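Local coordinates for protein vacuolar aminopeptidase 1 (Saccharomyces cerevisiae S288c, PDB 4R8F) that removes N-terminal amino acids, preferably neutral or hydrophobic ones, from peptides as a zinc-dependent dodecameric vacuolar enzyme and serves as major cargo of the Cvt pathway, at residues Ala91-Leu96 and Asp234-Asp239; Arg127-Gly132 and Pro156-Pro161. All coordinates share one frame; numbering follows the deposited sequence.

Contact 1 of 2, residues Ala91-Leu96 and Asp234-Asp239; sequences ALTVKL and DLDLFD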
loop_
_atom_site.group_PDB
_atom_site.type_symbol
_atom_site.label_atom_id
_atom_site.label_comp_id
_atom_site.label_asym_id
_atom_site.label_seq_id
_atom_site.Cartn_x
_atom_site.Cartn_y
_atom_site.Cartn_z
ATOM N N ALA A 91 20.625 9.653 35.813
ATOM C CA ALA A 91 20.094 10.495 34.754
ATOM C C ALA A 91 20.444 9.870 33.423
ATOM O O ALA A 91 21.328 9.017 33.346
ATOM C CB ALA A 91 20.681 11.894 34.853
ATOM N N LEU A 92 19.747 10.284 32.374
ATOM C CA LEU A 92 20.056 9.811 31.035
ATOM C C LEU A 92 21.442 10.286 30.642
ATOM O O LEU A 92 21.738 11.473 30.752
ATOM C CB LEU A 92 19.054 10.342 30.016
ATOM C CG LEU A 92 17.580 9.984 30.187
ATOM C CD1 LEU A 92 16.847 10.331 28.902
ATOM C CD2 LEU A 92 17.379 8.517 30.530
ATOM N N THR A 93 22.288 9.357 30.210
ATOM C CA THR A 93 23.601 9.706 29.685
ATOM C C THR A 93 24.067 8.733 28.618
ATOM O O THR A 93 23.386 7.767 28.276
ATOM C CB THR A 93 24.685 9.783 30.793
ATOM O OG1 THR A 93 24.525 8.693 31.712
ATOM C CG2 THR A 93 24.605 11.115 31.543
ATOM N N VAL A 94 25.231 9.049 28.072
ATOM C CA VAL A 94 25.970 8.169 27.204
ATOM C C VAL A 94 27.084 7.604 28.066
ATOM O O VAL A 94 27.704 8.329 28.839
ATOM C CB VAL A 94 26.555 8.963 26.029
ATOM C CG1 VAL A 94 27.456 8.087 25.174
ATOM C CG2 VAL A 94 25.435 9.578 25.203
ATOM N N LYS A 95 27.323 6.307 27.947
ATOM C CA LYS A 95 28.369 5.660 28.711
ATOM C C LYS A 95 29.424 5.082 27.806
ATOM O O LYS A 95 29.128 4.549 26.739
ATOM C CB LYS A 95 27.792 4.551 29.583
ATOM C CG LYS A 95 27.156 5.078 30.849
ATOM C CD LYS A 95 26.834 3.956 31.811
ATOM C CE LYS A 95 26.129 4.485 33.047
ATOM N NZ LYS A 95 27.057 5.176 33.989
ATOM N N LEU A 96 30.665 5.199 28.261
ATOM C CA LEU A 96 31.794 4.581 27.608
ATOM C C LEU A 96 31.600 3.078 27.720
ATOM O O LEU A 96 31.335 2.570 28.810
ATOM C CB LEU A 96 33.080 4.999 28.315
ATOM C CG LEU A 96 34.300 5.220 27.437
ATOM C CD1 LEU A 96 34.201 6.559 26.729
ATOM C CD2 LEU A 96 35.558 5.151 28.284
ATOM N N ASP A 234 34.022 3.352 35.081
ATOM C CA ASP A 234 32.627 3.533 34.730
ATOM C C ASP A 234 32.450 5.023 34.454
ATOM O O ASP A 234 32.167 5.808 35.364
ATOM C CB ASP A 234 31.733 3.058 35.877
ATOM C CG ASP A 234 30.246 3.206 35.580
ATOM O OD1 ASP A 234 29.867 3.603 34.451
ATOM O OD2 ASP A 234 29.449 2.920 36.497
ATOM N N LEU A 235 32.646 5.395 33.191
ATOM C CA LEU A 235 32.652 6.788 32.773
ATOM C C LEU A 235 31.437 7.144 31.932
ATOM O O LEU A 235 30.993 6.355 31.095
ATOM C CB LEU A 235 33.916 7.080 31.969
ATOM C CG LEU A 235 35.236 6.755 32.669
ATOM C CD1 LEU A 235 36.407 7.048 31.742
ATOM C CD2 LEU A 235 35.367 7.533 33.974
ATOM N N ASP A 236 30.922 8.348 32.165
ATOM C CA ASP A 236 29.815 8.908 31.404
ATOM C C ASP A 236 30.331 9.962 30.455
ATOM O O ASP A 236 31.432 10.477 30.627
ATOM C CB ASP A 236 28.814 9.595 32.338
ATOM C CG ASP A 236 28.100 8.629 33.251
ATOM O OD1 ASP A 236 28.404 7.419 33.207
ATOM O OD2 ASP A 236 27.225 9.084 34.019
ATOM N N LEU A 237 29.511 10.270 29.455
ATOM C CA LEU A 237 29.633 11.489 28.677
ATOM C C LEU A 237 28.398 12.333 28.967
ATOM O O LEU A 237 27.264 11.847 28.880
ATOM C CB LEU A 237 29.722 11.181 27.190
ATOM C CG LEU A 237 30.983 10.458 26.722
ATOM C CD1 LEU A 237 30.878 10.168 25.234
ATOM C CD2 LEU A 237 32.231 11.270 27.028
ATOM N N PHE A 238 28.623 13.595 29.312
ATOM C CA PHE A 238 27.555 14.474 29.777
ATOM C C PHE A 238 27.765 15.880 29.243
ATOM O O PHE A 238 28.880 16.255 28.897
ATOM C CB PHE A 238 27.537 14.502 31.309
ATOM C CG PHE A 238 28.887 14.755 31.920
ATOM C CD1 PHE A 238 29.378 16.047 32.053
ATOM C CD2 PHE A 238 29.677 13.699 32.332
ATOM C CE1 PHE A 238 30.627 16.277 32.594
ATOM C CE2 PHE A 238 30.923 13.922 32.878
ATOM C CZ PHE A 238 31.401 15.211 33.008
ATOM N N ASP A 239 26.686 16.653 29.202
ATOM C CA ASP A 239 26.727 18.046 28.760
ATOM C C ASP A 239 27.488 18.899 29.770
ATOM O O ASP A 239 27.120 18.949 30.936
ATOM C CB ASP A 239 25.299 18.592 28.589
ATOM C CG ASP A 239 25.238 19.851 27.725
ATOM O OD1 ASP A 239 26.276 20.521 27.545
ATOM O OD2 ASP A 239 24.139 20.178 27.225
#
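With CG of Lys-95 turned beside its own backbone N (chi1 -80°) and the chain straight until a bend at the last torsion, NZ arrives between two carboxylates of the facing strand. Asp-236, whose CG also sits beside its backbone N (chi1 -67°), runs alongside the lysine in the same direction. Its OD1 accepts a charge-assisted hydrogen bond from Lys-95 NZ, 2.7 Å, one arm of a salt bridge, on the syn side and close to the carboxylate plane. Asp-234 meets the chain at a slant, and a longer hydrogen bond from Lys-95 NZ to its OD1, 3.3 Å, makes the second salt bridge, syn but further out of plane. The other oxygen of Asp-234 is held by Tyr-23, while the lysine also makes a cation-pi contact with Tyr-116; Thr-378 of a neighbouring subunit packs on it. A methionine in place of Lys-95 would probably leave the two aspartates without their shared positive charge and facing each other in a largely buried setting. Thr-93 crosses Asp-236 at about a right angle, OG1 to OD2 3.6 Å.

The opposite face is apolar: Val-94 CG1 meets Leu-237 CD1 at 4.0 Å, and Leu-96 lies beside Leu-235, CD2 to CD1 4.0 Å, with Ile-131 touching both leucines. Between the faces, Leu-237 N donates to Val-94 O at 2.7 Å, and Leu-96 N to Leu-235 O at 3.1 Å. Val-94 and Leu-237 form a hydrogen-bonded pair, Lys-95 and Asp-236 a non-hydrogen-bonded one. This is an antiparallel strand pair inside the six-stranded sheet of the M18 aminopeptidase, one face carrying a salt-bridge network and the other hydrophobic side chains, with Thr-93 about 8 Å from the zinc ligand Glu-296, side chain to side chain.

Contact 2 of 2, residues Arg127-Gly132 and Pro156-Pro161; sequences RDLGIG and PVCRIP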
loop_
_atom_site.group_PDB
_atom_site.type_symbol
_atom_site.label_atom_id
_atom_site.label_comp_id
_atom_site.label_asym_id
_atom_site.label_seq_id
_atom_site.Cartn_x
_atom_site.Cartn_y
_atom_site.Cartn_z
ATOM N N ARG A 127 26.293 18.813 21.060
ATOM C CA ARG A 127 26.375 19.319 22.421
ATOM C C ARG A 127 27.787 19.035 22.920
ATOM O O ARG A 127 28.360 17.997 22.605
ATOM C CB ARG A 127 25.344 18.628 23.312
ATOM C CG ARG A 127 23.901 18.732 22.827
ATOM C CD ARG A 127 23.179 19.964 23.350
ATOM N NE ARG A 127 21.774 19.977 22.936
ATOM C CZ ARG A 127 20.864 20.867 23.336
ATOM N NH1 ARG A 127 21.182 21.844 24.177
ATOM N NH2 ARG A 127 19.616 20.778 22.895
ATOM N N ASP A 128 28.355 19.966 23.677
ATOM C CA ASP A 128 29.699 19.797 24.222
ATOM C C ASP A 128 29.642 18.752 25.341
ATOM O O ASP A 128 28.916 18.940 26.320
ATOM C CB ASP A 128 30.224 21.129 24.765
ATOM C CG ASP A 128 30.233 22.244 23.717
ATOM O OD1 ASP A 128 30.008 21.967 22.520
ATOM O OD2 ASP A 128 30.458 23.412 24.097
ATOM N N LEU A 129 30.397 17.660 25.200
ATOM C CA LEU A 129 30.328 16.556 26.159
ATOM C C LEU A 129 31.622 16.328 26.918
ATOM O O LEU A 129 32.662 16.044 26.330
ATOM C CB LEU A 129 29.923 15.257 25.462
ATOM C CG LEU A 129 28.601 15.268 24.693
ATOM C CD1 LEU A 129 28.394 13.931 24.002
ATOM C CD2 LEU A 129 27.420 15.586 25.595
ATOM N N GLY A 130 31.542 16.435 28.239
ATOM C CA GLY A 130 32.667 16.120 29.108
ATOM C C GLY A 130 32.666 14.634 29.395
ATOM O O GLY A 130 31.696 13.935 29.111
ATOM N N ILE A 131 33.763 14.152 29.954
ATOM C CA ILE A 131 33.869 12.763 30.359
ATOM C C ILE A 131 34.153 12.773 31.848
ATOM O O ILE A 131 34.838 13.663 32.341
ATOM C CB ILE A 131 34.957 12.009 29.556
ATOM C CG1 ILE A 131 34.864 10.501 29.812
ATOM C CG2 ILE A 131 36.352 12.526 29.880
ATOM C CD1 ILE A 131 35.638 9.666 28.815
ATOM N N GLY A 132 33.600 11.805 32.566
ATOM C CA GLY A 132 33.741 11.766 34.015
ATOM C C GLY A 132 33.049 10.567 34.619
ATOM O O GLY A 132 32.264 9.893 33.951
ATOM N N PRO A 156 35.179 20.007 27.032
ATOM C CA PRO A 156 34.414 19.015 26.301
ATOM C C PRO A 156 35.383 18.162 25.515
ATOM O O PRO A 156 36.029 18.661 24.598
ATOM C CB PRO A 156 33.543 19.850 25.354
ATOM C CG PRO A 156 33.877 21.284 25.622
ATOM C CD PRO A 156 35.199 21.288 26.312
ATOM N N VAL A 157 35.507 16.895 25.889
ATOM C CA VAL A 157 36.454 16.006 25.229
ATOM C C VAL A 157 35.867 15.388 23.971
ATOM O O VAL A 157 36.583 14.717 23.225
ATOM C CB VAL A 157 36.960 14.883 26.161
ATOM C CG1 VAL A 157 37.704 15.483 27.344
ATOM C CG2 VAL A 157 35.828 13.979 26.630
ATOM N N CYS A 158 34.575 15.591 23.729
ATOM C CA CYS A 158 33.953 14.977 22.574
ATOM C C CYS A 158 32.562 15.519 22.274
ATOM O O CYS A 158 32.031 16.357 23.002
ATOM C CB CYS A 158 33.879 13.468 22.786
ATOM S SG CYS A 158 32.401 12.925 23.669
ATOM N N ARG A 159 31.986 15.018 21.184
ATOM C CA ARG A 159 30.656 15.416 20.743
ATOM C C ARG A 159 30.113 14.421 19.710
ATOM O O ARG A 159 30.880 13.784 18.992
ATOM C CB ARG A 159 30.718 16.853 20.206
ATOM C CG ARG A 159 30.059 17.133 18.865
ATOM C CD ARG A 159 30.798 18.263 18.169
ATOM N NE ARG A 159 30.014 18.875 17.101
ATOM C CZ ARG A 159 29.391 20.051 17.180
ATOM N NH1 ARG A 159 29.438 20.795 18.286
ATOM N NH2 ARG A 159 28.714 20.493 16.129
ATOM N N ILE A 160 28.792 14.274 19.668
ATOM C CA ILE A 160 28.128 13.429 18.683
ATOM C C ILE A 160 27.633 14.348 17.570
ATOM O O ILE A 160 26.683 15.103 17.770
ATOM C CB ILE A 160 26.930 12.667 19.291
ATOM C CG1 ILE A 160 27.357 11.887 20.540
ATOM C CG2 ILE A 160 26.331 11.708 18.268
ATOM C CD1 ILE A 160 26.201 11.483 21.427
ATOM N N PRO A 161 28.283 14.302 16.396
ATOM C CA PRO A 161 27.959 15.245 15.335
ATOM C C PRO A 161 26.715 14.863 14.558
ATOM O O PRO A 161 26.483 13.685 14.306
ATOM C CB PRO A 161 29.178 15.165 14.420
ATOM C CG PRO A 161 29.648 13.764 14.572
ATOM C CD PRO A 161 29.373 13.396 16.002
#
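Leu-129 lies alongside Cys-158, its CB 3.8 Å from Cys-158 SG and its CD1 reaching Ile-160 CG1 at a slant, 4.2 Å away. Further along the strand, Ile-131 and Val-157 cross at about a right angle: CG1 of Ile-131 is anti to the backbone N (chi1 -169°), which puts CG2 between N and the carbonyl carbon, 3.6 Å from Val-157 CG2. Towards the start of the segment the CB of Asp-128 touches the CB-CG side of the Pro-156 ring, CB to CB 3.6 Å. The Arg-159 side chain passes the Arg-127 carbonyl, CB to O 3.6 Å, and its extended chain brings the guanidinium edge towards Asp-128 without forming a salt bridge. Both charged groups are engaged elsewhere: Arg-159 pairs with Asp-126, and Arg-438 of another neighbouring subunit, not the one meeting Lys-95, bridges to Asp-128 and offers its carbonyl to Arg-159.

The backbones join at Leu-129. Its N donates to Cys-158 O at 3.0 Å, and its O accepts from Cys-158 N at 3.3 Å and, weakly, from Val-157 N. Val-157 and Cys-158 both face Leu-129, a classic beta bulge, where the irregular 156-161 chain meets strand 129-137. Apolar side chains and a single bridge hold the loop, whereas the charges beside it are shared between the chain itself (Asp-126) and the subunit interface (Arg-438).

In the fold
From the N terminus, the chain enters strand 93-105, the first half of contact 1, soon after the zinc ligand His-88, then turns back through 108-116 into strand 129-137, whose first part belongs to contact 2. Contact 2 closes a short loop of 23 residues, around strand 146-151, when the segment 156-161 returns to strand 129-137. Contact 1 closes a much longer loop of 137 residues at strand 230-239, so contact 2 lies wholly within it. The two meet because strands 230-239 and 129-137 are neighbours: probable hydrogen bonds join Asp-236 to Gly-132 and Phe-238 to Gly-130. Together they tie the three strands into one sheet and attach the loop after strand 146-151 to it.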